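Local coordinates for catechol O-methyltransferase (Niastella koreensis, PDB 7CVW), which catalyses magnesium-dependent transfer of a methyl group from S-adenosyl-L-methionine to catechols, giving meta- and para-methylated products without regiospecificity, at residues I61-T66 / Y70-M75; P123-E128 / L153-P158; I136-D139 / P144-E147; R188-L193 / A201-M206. One frame throughout, in Å; residues are numbered along the deposited sequence.

Contact 1 (I61-T66 / Y70-M75). With SAH (S-adenosyl-L-homocysteine), chain E.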
# COMPACT_ATOMS: atom_id res chain seq x y z
N ILE A 61 -15.78 8.87 3.00
CA ILE A 61 -15.36 7.48 2.69
C ILE A 61 -16.61 6.65 2.45
O ILE A 61 -17.63 6.86 3.17
CB ILE A 61 -14.47 6.89 3.79
CG1 ILE A 61 -13.14 7.66 3.92
CG2 ILE A 61 -14.21 5.41 3.51
CD1 ILE A 61 -12.35 7.23 5.10
N LEU A 62 -16.56 5.77 1.44
CA LEU A 62 -17.64 4.80 1.16
C LEU A 62 -17.08 3.41 1.36
O LEU A 62 -16.03 3.11 0.79
CB LEU A 62 -18.15 4.96 -0.27
CG LEU A 62 -19.19 3.96 -0.77
CD1 LEU A 62 -20.48 4.00 0.03
CD2 LEU A 62 -19.50 4.25 -2.22
N GLU A 63 -17.81 2.56 2.07
CA GLU A 63 -17.43 1.14 2.25
C GLU A 63 -18.58 0.24 1.82
O GLU A 63 -19.75 0.54 2.15
CB GLU A 63 -17.08 0.87 3.70
CG GLU A 63 -16.90 -0.59 4.04
CD GLU A 63 -16.47 -0.79 5.48
OE1 GLU A 63 -17.32 -0.52 6.39
OE2 GLU A 63 -15.29 -1.17 5.71
N LEU A 64 -18.28 -0.80 1.07
CA LEU A 64 -19.28 -1.85 0.73
C LEU A 64 -18.90 -3.07 1.54
O LEU A 64 -17.79 -3.59 1.34
CB LEU A 64 -19.21 -2.18 -0.76
CG LEU A 64 -19.86 -1.21 -1.73
CD1 LEU A 64 -19.48 0.22 -1.48
CD2 LEU A 64 -19.53 -1.59 -3.16
N GLY A 65 -19.80 -3.50 2.41
CA GLY A 65 -19.58 -4.70 3.22
C GLY A 65 -19.06 -4.31 4.59
O GLY A 65 -17.85 -4.15 4.77
N THR A 66 -19.95 -4.20 5.56
CA THR A 66 -19.60 -3.72 6.92
C THR A 66 -19.18 -4.87 7.84
O THR A 66 -18.22 -4.70 8.62
CB THR A 66 -20.80 -2.98 7.51
OG1 THR A 66 -21.40 -2.15 6.52
CG2 THR A 66 -20.43 -2.19 8.74
N TYR A 70 -15.36 -3.70 11.74
CA TYR A 70 -13.92 -3.73 12.12
C TYR A 70 -13.14 -2.82 11.15
O TYR A 70 -12.43 -1.89 11.57
CB TYR A 70 -13.41 -5.17 12.18
CG TYR A 70 -12.01 -5.26 12.69
CD1 TYR A 70 -10.96 -5.17 11.81
CD2 TYR A 70 -11.74 -5.39 14.05
CE1 TYR A 70 -9.64 -5.21 12.24
CE2 TYR A 70 -10.42 -5.43 14.49
CZ TYR A 70 -9.38 -5.34 13.59
OH TYR A 70 -8.09 -5.32 14.02
N SER A 71 -13.25 -3.07 9.85
CA SER A 71 -12.56 -2.23 8.82
C SER A 71 -13.09 -0.80 8.95
O SER A 71 -12.29 0.14 8.79
CB SER A 71 -12.72 -2.74 7.42
OG SER A 71 -14.08 -2.90 7.09
N THR A 72 -14.39 -0.65 9.20
CA THR A 72 -15.08 0.65 9.32
C THR A 72 -14.42 1.50 10.41
O THR A 72 -14.15 2.71 10.19
CB THR A 72 -16.56 0.41 9.63
OG1 THR A 72 -16.99 -0.72 8.86
CG2 THR A 72 -17.35 1.67 9.34
N ILE A 73 -14.17 0.91 11.57
CA ILE A 73 -13.56 1.67 12.70
C ILE A 73 -12.16 2.15 12.31
O ILE A 73 -11.82 3.30 12.59
CB ILE A 73 -13.54 0.80 13.97
CG1 ILE A 73 -14.98 0.59 14.47
CG2 ILE A 73 -12.64 1.39 15.04
CD1 ILE A 73 -15.16 -0.54 15.44
N TRP A 74 -11.31 1.27 11.77
CA TRP A 74 -9.95 1.65 11.32
C TRP A 74 -10.03 2.84 10.37
O TRP A 74 -9.32 3.86 10.58
CB TRP A 74 -9.28 0.46 10.65
CG TRP A 74 -8.61 -0.51 11.58
CD1 TRP A 74 -8.99 -1.80 11.86
CD2 TRP A 74 -7.40 -0.29 12.31
NE1 TRP A 74 -8.09 -2.38 12.70
CE2 TRP A 74 -7.10 -1.48 12.99
CE3 TRP A 74 -6.53 0.80 12.42
CZ2 TRP A 74 -5.97 -1.60 13.81
CZ3 TRP A 74 -5.43 0.69 13.25
CH2 TRP A 74 -5.14 -0.51 13.89
N MET A 75 -10.86 2.79 9.34
CA MET A 75 -10.90 3.91 8.35
C MET A 75 -11.56 5.15 8.96
O MET A 75 -11.05 6.24 8.70
CB MET A 75 -11.64 3.51 7.07
CG MET A 75 -10.87 2.45 6.32
SD MET A 75 -11.64 2.06 4.72
CE MET A 75 -13.10 1.18 5.27
N SAH E . -15.12 -5.03 5.48
CA SAH E . -15.45 -5.94 6.59
CB SAH E . -15.77 -7.35 6.07
CG SAH E . -16.92 -7.41 5.12
SD SAH E . -17.36 -9.19 5.00
C SAH E . -14.24 -5.95 7.52
O SAH E . -14.42 -5.81 8.68
OXT SAH E . -13.19 -6.13 7.00
C5' SAH E . -18.59 -9.12 3.66
C4' SAH E . -19.86 -8.43 4.10
O4' SAH E . -20.60 -8.14 2.91
C3' SAH E . -20.81 -9.26 4.99
O3' SAH E . -21.18 -8.57 6.17
C2' SAH E . -22.03 -9.51 4.10
O2' SAH E . -23.24 -9.60 4.80
C1' SAH E . -21.96 -8.28 3.21
N9 SAH E . -22.70 -8.39 1.97
C8 SAH E . -22.99 -9.52 1.26
N7 SAH E . -23.71 -9.28 0.20
C5 SAH E . -23.91 -7.92 0.21
C6 SAH E . -24.60 -7.04 -0.66
N6 SAH E . -25.25 -7.44 -1.73
N1 SAH E . -24.60 -5.74 -0.34
C2 SAH E . -23.95 -5.35 0.75
N3 SAH E . -23.29 -6.07 1.64
C4 SAH E . -23.29 -7.36 1.30
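Ile-61 and Glu-63 face helix 70-75 from strand 61-64, whose axis runs almost antiparallel to the helix at 168° and 10.0 Å. This is the first half of a beta-alpha-beta unit in the Rossmann-like fold of class I methyltransferases. Gly-65 after the strand and Ser-71 in the first turn of the helix hold the amino acid end of S-adenosyl-L-homocysteine. Glu-63 carries the contact. Its CG stands anti to the backbone N (chi1 170°), and the extended chain brings the carboxylate to the start of the helix. There it meets two helix hydroxyls. Ser-71 OG donates to Glu-63 OE2 over 2.5 Å, on the syn side but 30° out of the carboxylate plane. Thr-72 OG1 donates to Glu-63 OE1 in a very short bond, also 2.5 Å. Thr-87 OG1 adds a second bond at Glu-63 OE1, so three hydroxyls hold the carboxylate, two of them at OE1. The bent chain of Met-75 brings CE to 3.2 Å from Glu-63 OE2. Two residues earlier in the strand, Ile-61 CD1 packs on Met-75 CB at 4.3 Å. The ligand amine donates to Gly-65 O and to Ser-71 OG, and Ser-71 N returns a bond to the ligand carboxylate atom O at 3.2 Å.

Contact 2 (P123-E128 / L153-P158); sequences PQLVEE and LRLSRP
Leu-125 is the first residue along helix 123-128 to meet Leu-155. It does so with the base of its side chain: Leu-125 CB lies 4.1 Å from Leu-155 CD1, and Leu-125 C is 4.0 Å from Leu-155 CD2. The Leu-125 tip goes elsewhere, with CD1 on Leu-62 of the central sheet. Val-126 comes next and is the centre of the contact. Its two methyls work as a fork. Val-126 CG2 stands beside the backbone N and packs on Leu-155 CD2 at 3.7 Å. The other methyl, Val-126 CG1, is anti to that N (chi1 171°) and lies over one face of the Arg-154 guanidinium, 3.6 Å from Arg-154 NH1. The arginine chain is bent at both chi2 and chi3, which folds the guanidinium back over the valine; the two side chains cross at about a right angle. This is a methyl against a flat cation, with no hydrogen bond between the segments. Leu-155 is buried and Arg-154 is exposed, so the contact runs from core to surface. Farther along, Glu-128 forms a salt bridge with Arg-114. The contact joins the C-terminal part of helix 118-128 to the end of helix 145-154 and the turn after it. Trp-151 of helix 145-154 also touches Val-126. Leu-155 leans on Phe-133 and shares a backbone bond with it, which ties this turn to the start of strand 133-138. A short, weakly bonded strand about 156-157 follows, ahead of strand 160-165.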
# COMPACT_ATOMS: atom_id res chain seq x y z
N PRO A 123 -27.03 3.21 -6.66
CA PRO A 123 -27.75 4.19 -7.47
C PRO A 123 -28.49 5.24 -6.62
O PRO A 123 -28.65 6.35 -7.05
CB PRO A 123 -28.71 3.37 -8.34
CG PRO A 123 -28.76 2.00 -7.72
CD PRO A 123 -27.44 1.84 -6.99
N GLN A 124 -28.85 4.90 -5.39
CA GLN A 124 -29.43 5.90 -4.45
C GLN A 124 -28.38 6.97 -4.16
O GLN A 124 -28.72 8.15 -4.13
CB GLN A 124 -29.87 5.27 -3.12
CG GLN A 124 -30.80 4.07 -3.24
CD GLN A 124 -31.10 3.45 -1.90
OE1 GLN A 124 -30.47 3.76 -0.88
NE2 GLN A 124 -32.05 2.53 -1.92
N LEU A 125 -27.13 6.57 -3.90
CA LEU A 125 -26.05 7.53 -3.54
C LEU A 125 -25.81 8.45 -4.74
O LEU A 125 -25.58 9.65 -4.51
CB LEU A 125 -24.80 6.74 -3.17
CG LEU A 125 -24.88 5.95 -1.85
CD1 LEU A 125 -23.66 5.04 -1.67
CD2 LEU A 125 -25.02 6.85 -0.66
N VAL A 126 -25.91 7.91 -5.97
CA VAL A 126 -25.79 8.74 -7.21
C VAL A 126 -26.96 9.73 -7.25
O VAL A 126 -26.69 10.95 -7.41
CB VAL A 126 -25.67 7.88 -8.48
CG1 VAL A 126 -25.76 8.74 -9.74
CG2 VAL A 126 -24.37 7.10 -8.46
N GLU A 127 -28.19 9.27 -7.04
CA GLU A 127 -29.39 10.16 -7.05
C GLU A 127 -29.24 11.24 -5.98
O GLU A 127 -29.62 12.41 -6.26
CB GLU A 127 -30.68 9.37 -6.87
CG GLU A 127 -31.89 10.28 -6.89
CD GLU A 127 -33.25 9.63 -7.00
OE1 GLU A 127 -33.33 8.38 -6.97
OE2 GLU A 127 -34.24 10.40 -7.09
N GLU A 128 -28.69 10.91 -4.81
CA GLU A 128 -28.55 11.82 -3.66
C GLU A 128 -27.43 12.85 -3.91
O GLU A 128 -27.38 13.83 -3.17
CB GLU A 128 -28.20 11.05 -2.39
CG GLU A 128 -29.35 10.20 -1.89
CD GLU A 128 -28.89 9.06 -0.97
OE1 GLU A 128 -27.78 9.17 -0.39
OE2 GLU A 128 -29.65 8.09 -0.83
N LEU A 153 -16.84 4.48 -9.64
CA LEU A 153 -16.31 5.55 -10.53
C LEU A 153 -17.33 6.70 -10.64
O LEU A 153 -16.92 7.87 -10.66
CB LEU A 153 -16.00 4.95 -11.90
CG LEU A 153 -14.79 4.02 -11.93
CD1 LEU A 153 -14.62 3.42 -13.33
CD2 LEU A 153 -13.53 4.75 -11.54
N ARG A 154 -18.61 6.37 -10.70
CA ARG A 154 -19.68 7.40 -10.75
C ARG A 154 -19.67 8.25 -9.47
O ARG A 154 -20.19 9.35 -9.50
CB ARG A 154 -21.03 6.72 -10.97
CG ARG A 154 -21.27 6.26 -12.40
CD ARG A 154 -22.15 7.26 -13.12
NE ARG A 154 -23.50 6.73 -13.25
CZ ARG A 154 -24.61 7.46 -13.27
NH1 ARG A 154 -24.57 8.78 -13.11
NH2 ARG A 154 -25.78 6.86 -13.41
N LEU A 155 -19.13 7.74 -8.36
CA LEU A 155 -19.14 8.40 -7.04
C LEU A 155 -17.73 8.90 -6.68
O LEU A 155 -17.51 9.21 -5.51
CB LEU A 155 -19.66 7.38 -6.02
CG LEU A 155 -21.14 7.04 -6.19
CD1 LEU A 155 -21.50 5.82 -5.37
CD2 LEU A 155 -22.00 8.25 -5.81
N SER A 156 -16.85 9.02 -7.68
CA SER A 156 -15.41 9.36 -7.47
C SER A 156 -15.15 10.78 -7.94
O SER A 156 -15.98 11.32 -8.71
CB SER A 156 -14.51 8.38 -8.19
OG SER A 156 -14.53 7.11 -7.55
N ARG A 157 -14.00 11.31 -7.54
CA ARG A 157 -13.39 12.52 -8.12
C ARG A 157 -12.05 12.11 -8.70
O ARG A 157 -11.52 11.06 -8.35
CB ARG A 157 -13.20 13.59 -7.04
CG ARG A 157 -12.35 13.14 -5.86
CD ARG A 157 -11.76 14.25 -5.03
NE ARG A 157 -11.08 13.80 -3.82
CZ ARG A 157 -9.83 13.38 -3.73
NH1 ARG A 157 -9.05 13.28 -4.79
NH2 ARG A 157 -9.33 13.04 -2.54
N PRO A 158 -11.40 12.94 -9.55
CA PRO A 158 -10.00 12.71 -9.87
C PRO A 158 -9.18 12.58 -8.58
O PRO A 158 -9.30 13.45 -7.70
CB PRO A 158 -9.65 13.97 -10.68
CG PRO A 158 -10.96 14.34 -11.32
CD PRO A 158 -11.96 14.14 -10.21

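Contact 3 (I136-D139 / P144-E147). With MG (magnesium ion), chain C; SAH (S-adenosyl-L-homocysteine), chain E.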
# COMPACT_ATOMS: atom_id res chain seq x y z
N ILE A 136 -12.82 4.67 -1.39
CA ILE A 136 -13.92 3.68 -1.51
C ILE A 136 -13.33 2.31 -1.25
O ILE A 136 -12.32 1.98 -1.92
CB ILE A 136 -14.63 3.77 -2.87
CG1 ILE A 136 -15.13 5.19 -3.13
CG2 ILE A 136 -15.76 2.76 -2.95
CD1 ILE A 136 -15.79 5.41 -4.45
N PHE A 137 -13.90 1.57 -0.31
CA PHE A 137 -13.46 0.20 0.03
C PHE A 137 -14.54 -0.76 -0.40
O PHE A 137 -15.63 -0.75 0.18
CB PHE A 137 -13.10 0.09 1.51
CG PHE A 137 -12.55 -1.25 1.95
CD1 PHE A 137 -11.53 -1.86 1.23
CD2 PHE A 137 -13.03 -1.90 3.08
CE1 PHE A 137 -11.03 -3.08 1.63
CE2 PHE A 137 -12.51 -3.12 3.47
CZ PHE A 137 -11.49 -3.70 2.76
N ILE A 138 -14.26 -1.56 -1.42
CA ILE A 138 -15.17 -2.60 -1.96
C ILE A 138 -14.85 -3.93 -1.27
O ILE A 138 -13.75 -4.48 -1.49
CB ILE A 138 -15.03 -2.73 -3.47
CG1 ILE A 138 -15.29 -1.38 -4.15
CG2 ILE A 138 -15.95 -3.83 -3.98
CD1 ILE A 138 -15.12 -1.42 -5.65
N ASP A 139 -15.76 -4.40 -0.43
CA ASP A 139 -15.50 -5.61 0.37
C ASP A 139 -16.80 -6.32 0.71
O ASP A 139 -16.90 -6.87 1.79
CB ASP A 139 -14.69 -5.28 1.62
CG ASP A 139 -14.06 -6.52 2.21
OD1 ASP A 139 -13.82 -7.49 1.41
OD2 ASP A 139 -13.82 -6.52 3.47
N PRO A 144 -20.31 -9.53 -7.90
CA PRO A 144 -20.57 -8.23 -8.53
C PRO A 144 -19.49 -7.15 -8.33
O PRO A 144 -19.74 -5.99 -8.62
CB PRO A 144 -21.88 -7.75 -7.90
CG PRO A 144 -21.98 -8.47 -6.59
CD PRO A 144 -21.02 -9.63 -6.61
N TYR A 145 -18.31 -7.51 -7.86
CA TYR A 145 -17.22 -6.51 -7.68
C TYR A 145 -17.08 -5.68 -8.96
O TYR A 145 -16.90 -4.47 -8.89
CB TYR A 145 -15.88 -7.18 -7.41
CG TYR A 145 -15.46 -7.27 -5.98
CD1 TYR A 145 -16.38 -7.49 -4.96
CD2 TYR A 145 -14.11 -7.28 -5.66
CE1 TYR A 145 -15.97 -7.60 -3.64
CE2 TYR A 145 -13.69 -7.41 -4.35
CZ TYR A 145 -14.62 -7.59 -3.34
OH TYR A 145 -14.22 -7.75 -2.04
N THR A 146 -17.13 -6.31 -10.13
CA THR A 146 -16.98 -5.60 -11.43
C THR A 146 -17.98 -4.45 -11.51
O THR A 146 -17.58 -3.35 -11.85
CB THR A 146 -17.10 -6.59 -12.59
OG1 THR A 146 -16.04 -7.55 -12.49
CG2 THR A 146 -17.03 -5.90 -13.93
N GLU A 147 -19.25 -4.71 -11.19
CA GLU A 147 -20.30 -3.67 -11.28
C GLU A 147 -20.16 -2.66 -10.14
O GLU A 147 -20.39 -1.48 -10.35
CB GLU A 147 -21.67 -4.34 -11.27
CG GLU A 147 -21.93 -5.06 -12.58
CD GLU A 147 -21.04 -6.25 -12.86
OE1 GLU A 147 -20.98 -7.17 -12.00
OE2 GLU A 147 -20.38 -6.26 -13.95
MG MG C . -12.66 -8.87 2.97
N SAH E . -15.12 -5.03 5.48
CA SAH E . -15.45 -5.94 6.59
CB SAH E . -15.77 -7.35 6.07
CG SAH E . -16.92 -7.41 5.12
SD SAH E . -17.36 -9.19 5.00
C SAH E . -14.24 -5.95 7.52
O SAH E . -14.42 -5.81 8.68
OXT SAH E . -13.19 -6.13 7.00
C5' SAH E . -18.59 -9.12 3.66
C4' SAH E . -19.86 -8.43 4.10
O4' SAH E . -20.60 -8.14 2.91
C3' SAH E . -20.81 -9.26 4.99
O3' SAH E . -21.18 -8.57 6.17
C2' SAH E . -22.03 -9.51 4.10
O2' SAH E . -23.24 -9.60 4.80
C1' SAH E . -21.96 -8.28 3.21
N9 SAH E . -22.70 -8.39 1.97
C8 SAH E . -22.99 -9.52 1.26
N7 SAH E . -23.71 -9.28 0.20
C5 SAH E . -23.91 -7.92 0.21
C6 SAH E . -24.60 -7.04 -0.66
N6 SAH E . -25.25 -7.44 -1.73
N1 SAH E . -24.60 -5.74 -0.34
C2 SAH E . -23.95 -5.35 0.75
N3 SAH E . -23.29 -6.07 1.64
C4 SAH E . -23.29 -7.36 1.30
O HOH W 1 -12.40 -8.47 5.30
O HOH W 2 -14.90 -9.98 2.91
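Ile-138 and Tyr-145 make the apolar part of the contact. Ile-138 CG2, placed anti to the backbone N, sits over the centre of the tyrosine ring. This CH-pi contact measures 3.8 Å from CG2 to the ring centroid, 12° off the normal. The two side chains slide past each other in opposite directions. The phenol reaches the end of the strand, where Tyr-145 OH lies 3.3 Å from Ile-138 O. Its hydrogen bonds go to Asp-165 O and Lys-142 NZ, which would hold the hydroxyl beside the metal site. Tyr-145 and Asp-139 lie side by side, with ring and carboxylate planes 72° apart. In the Rossmann-like fold, the C-terminal end of strand 133-138 faces the cofactor pocket, and Asp-139 follows it directly. Metal bonds make up the next group. Asp-139 OD1 binds magnesium at 2.4 Å, with OD2 farther from the ion at 2.7 Å. Asp-165, Asn-166 and two waters complete the site. A hydrogen bond links metal site and ligand: the S-adenosyl-L-homocysteine amine N donates to Asp-139 OD2 at 2.8 Å. One of the metal waters is hydrogen-bonded to the ligand carboxylate atom OXT at 3.0 Å.

Contact 4 (R188-L193 / A201-M206); sequences RFNAML and ATILQM
The side-chain amide of Asn-190 is the flat group here, and Ile-203 CD1 rests over one of its faces. The methyl is 3.7 Å from Asn-190 CG and slightly closer to Asn-190 OD1, at 3.5 Å. The two side chains cross at about a right angle. Asn-190 CG lies beside the backbone N (chi1 -70°), which brings the amide round to the strand. The N-H groups of the amide are used elsewhere. Asn-190 ND2 is hydrogen-bonded to Val-167 O and to Tyr-12 OH of the second subunit, and these bonds would hold the amide plane in place. One turn on, Leu-193 meets Ala-201. CG and both methyls of Leu-193 gather round the alanine methyl, CG nearest at 3.9 Å from Ala-201 CB. Together the pairs lay helix 181-195 against strand 199-206, one of the two edge strands of the sheet in this chain. The second subunit packs nearby, with its Ile-13 on Ile-203 and its Leu-51 on Thr-202. No hydrogen bond links the two segments. The two segments therefore meet by van der Waals contact alone, while the polar end of Asn-190 serves a loop and the dimer interface.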
# COMPACT_ATOMS: atom_id res chain seq x y z
N ARG A 188 -12.97 -11.82 -12.83
CA ARG A 188 -13.70 -10.92 -13.76
C ARG A 188 -13.36 -9.48 -13.40
O ARG A 188 -13.12 -8.67 -14.29
CB ARG A 188 -15.20 -11.21 -13.71
CG ARG A 188 -15.98 -10.49 -14.80
CD ARG A 188 -17.36 -11.06 -14.99
NE ARG A 188 -18.19 -10.79 -13.83
CZ ARG A 188 -18.91 -9.68 -13.66
NH1 ARG A 188 -18.99 -8.75 -14.62
NH2 ARG A 188 -19.59 -9.51 -12.53
N PHE A 189 -13.34 -9.15 -12.10
CA PHE A 189 -12.96 -7.81 -11.60
C PHE A 189 -11.53 -7.49 -12.06
O PHE A 189 -11.24 -6.37 -12.44
CB PHE A 189 -13.11 -7.76 -10.08
CG PHE A 189 -12.52 -6.53 -9.47
CD1 PHE A 189 -13.26 -5.36 -9.43
CD2 PHE A 189 -11.22 -6.52 -8.99
CE1 PHE A 189 -12.71 -4.21 -8.88
CE2 PHE A 189 -10.67 -5.36 -8.47
CZ PHE A 189 -11.42 -4.22 -8.40
N ASN A 190 -10.61 -8.44 -11.90
CA ASN A 190 -9.17 -8.20 -12.22
C ASN A 190 -9.04 -7.95 -13.72
O ASN A 190 -8.26 -7.05 -14.14
CB ASN A 190 -8.31 -9.38 -11.75
CG ASN A 190 -8.19 -9.48 -10.25
OD1 ASN A 190 -8.54 -8.54 -9.53
ND2 ASN A 190 -7.77 -10.64 -9.78
N ALA A 191 -9.75 -8.72 -14.54
CA ALA A 191 -9.76 -8.50 -16.01
C ALA A 191 -10.28 -7.10 -16.33
O ALA A 191 -9.72 -6.42 -17.20
CB ALA A 191 -10.59 -9.55 -16.71
N MET A 192 -11.37 -6.70 -15.69
CA MET A 192 -11.96 -5.35 -15.87
C MET A 192 -10.90 -4.33 -15.50
O MET A 192 -10.71 -3.36 -16.25
CB MET A 192 -13.21 -5.19 -15.00
CG MET A 192 -13.83 -3.81 -15.09
SD MET A 192 -13.04 -2.59 -14.02
CE MET A 192 -13.17 -3.34 -12.38
N LEU A 193 -10.19 -4.57 -14.40
CA LEU A 193 -9.24 -3.57 -13.91
C LEU A 193 -8.09 -3.43 -14.91
O LEU A 193 -7.71 -2.28 -15.21
CB LEU A 193 -8.82 -4.00 -12.50
CG LEU A 193 -8.13 -2.95 -11.67
CD1 LEU A 193 -8.99 -1.70 -11.54
CD2 LEU A 193 -7.77 -3.54 -10.33
N ALA A 201 -3.77 1.44 -11.58
CA ALA A 201 -4.06 0.41 -10.56
C ALA A 201 -2.95 -0.63 -10.44
O ALA A 201 -2.16 -0.82 -11.39
CB ALA A 201 -5.37 -0.26 -10.87
N THR A 202 -2.95 -1.33 -9.31
CA THR A 202 -2.10 -2.52 -9.08
C THR A 202 -2.92 -3.49 -8.25
O THR A 202 -3.99 -3.13 -7.78
CB THR A 202 -0.77 -2.17 -8.41
OG1 THR A 202 0.08 -3.32 -8.53
CG2 THR A 202 -0.92 -1.76 -6.96
N ILE A 203 -2.40 -4.68 -8.07
CA ILE A 203 -2.90 -5.63 -7.05
C ILE A 203 -1.73 -5.94 -6.12
O ILE A 203 -0.60 -6.25 -6.61
CB ILE A 203 -3.50 -6.90 -7.68
CG1 ILE A 203 -4.75 -6.56 -8.50
CG2 ILE A 203 -3.78 -7.93 -6.61
CD1 ILE A 203 -5.13 -7.63 -9.51
N LEU A 204 -1.95 -5.81 -4.82
CA LEU A 204 -0.94 -6.14 -3.79
C LEU A 204 -1.24 -7.53 -3.28
O LEU A 204 -2.29 -7.70 -2.65
CB LEU A 204 -1.04 -5.21 -2.58
CG LEU A 204 -0.49 -3.81 -2.74
CD1 LEU A 204 -0.86 -2.98 -1.50
CD2 LEU A 204 1.02 -3.87 -2.91
N GLN A 205 -0.32 -8.46 -3.46
CA GLN A 205 -0.40 -9.77 -2.81
C GLN A 205 -0.28 -9.58 -1.30
O GLN A 205 0.55 -8.77 -0.85
CB GLN A 205 0.67 -10.71 -3.35
CG GLN A 205 0.57 -10.97 -4.85
CD GLN A 205 1.44 -12.11 -5.31
OE1 GLN A 205 2.27 -11.97 -6.23
NE2 GLN A 205 1.23 -13.25 -4.71
N MET A 206 -1.09 -10.31 -0.55
CA MET A 206 -1.07 -10.19 0.92
C MET A 206 -0.99 -11.55 1.59
O MET A 206 -1.68 -12.49 1.20
CB MET A 206 -2.28 -9.41 1.41
CG MET A 206 -2.18 -7.95 1.00
SD MET A 206 -3.43 -6.98 1.83
CE MET A 206 -3.02 -5.37 1.15

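Contacts 1 and 3 share the cofactor site. Their strands are neighbours in the sheet, their centres are about 13 Å apart, and both touch S-adenosyl-L-homocysteine. Leu-64 N to Phe-137 O, at 2.8 Å, is one of two probable backbone bonds between them. Contact 2 lies about 17 Å from contact 1, centre to centre, yet Leu-62 CD2 reaches Leu-155 CD1 at 4.1 Å. Contact 3 is nested in the chain loop that contact 2 closes, and both use helix 145-154. The same helix meets contact 4 through the salt bridge from Glu-147 OE1 to Arg-188 NH2, 2.8 Å long. In contact 4, the Ile-203 side chain is about 13 Å from the magnesium.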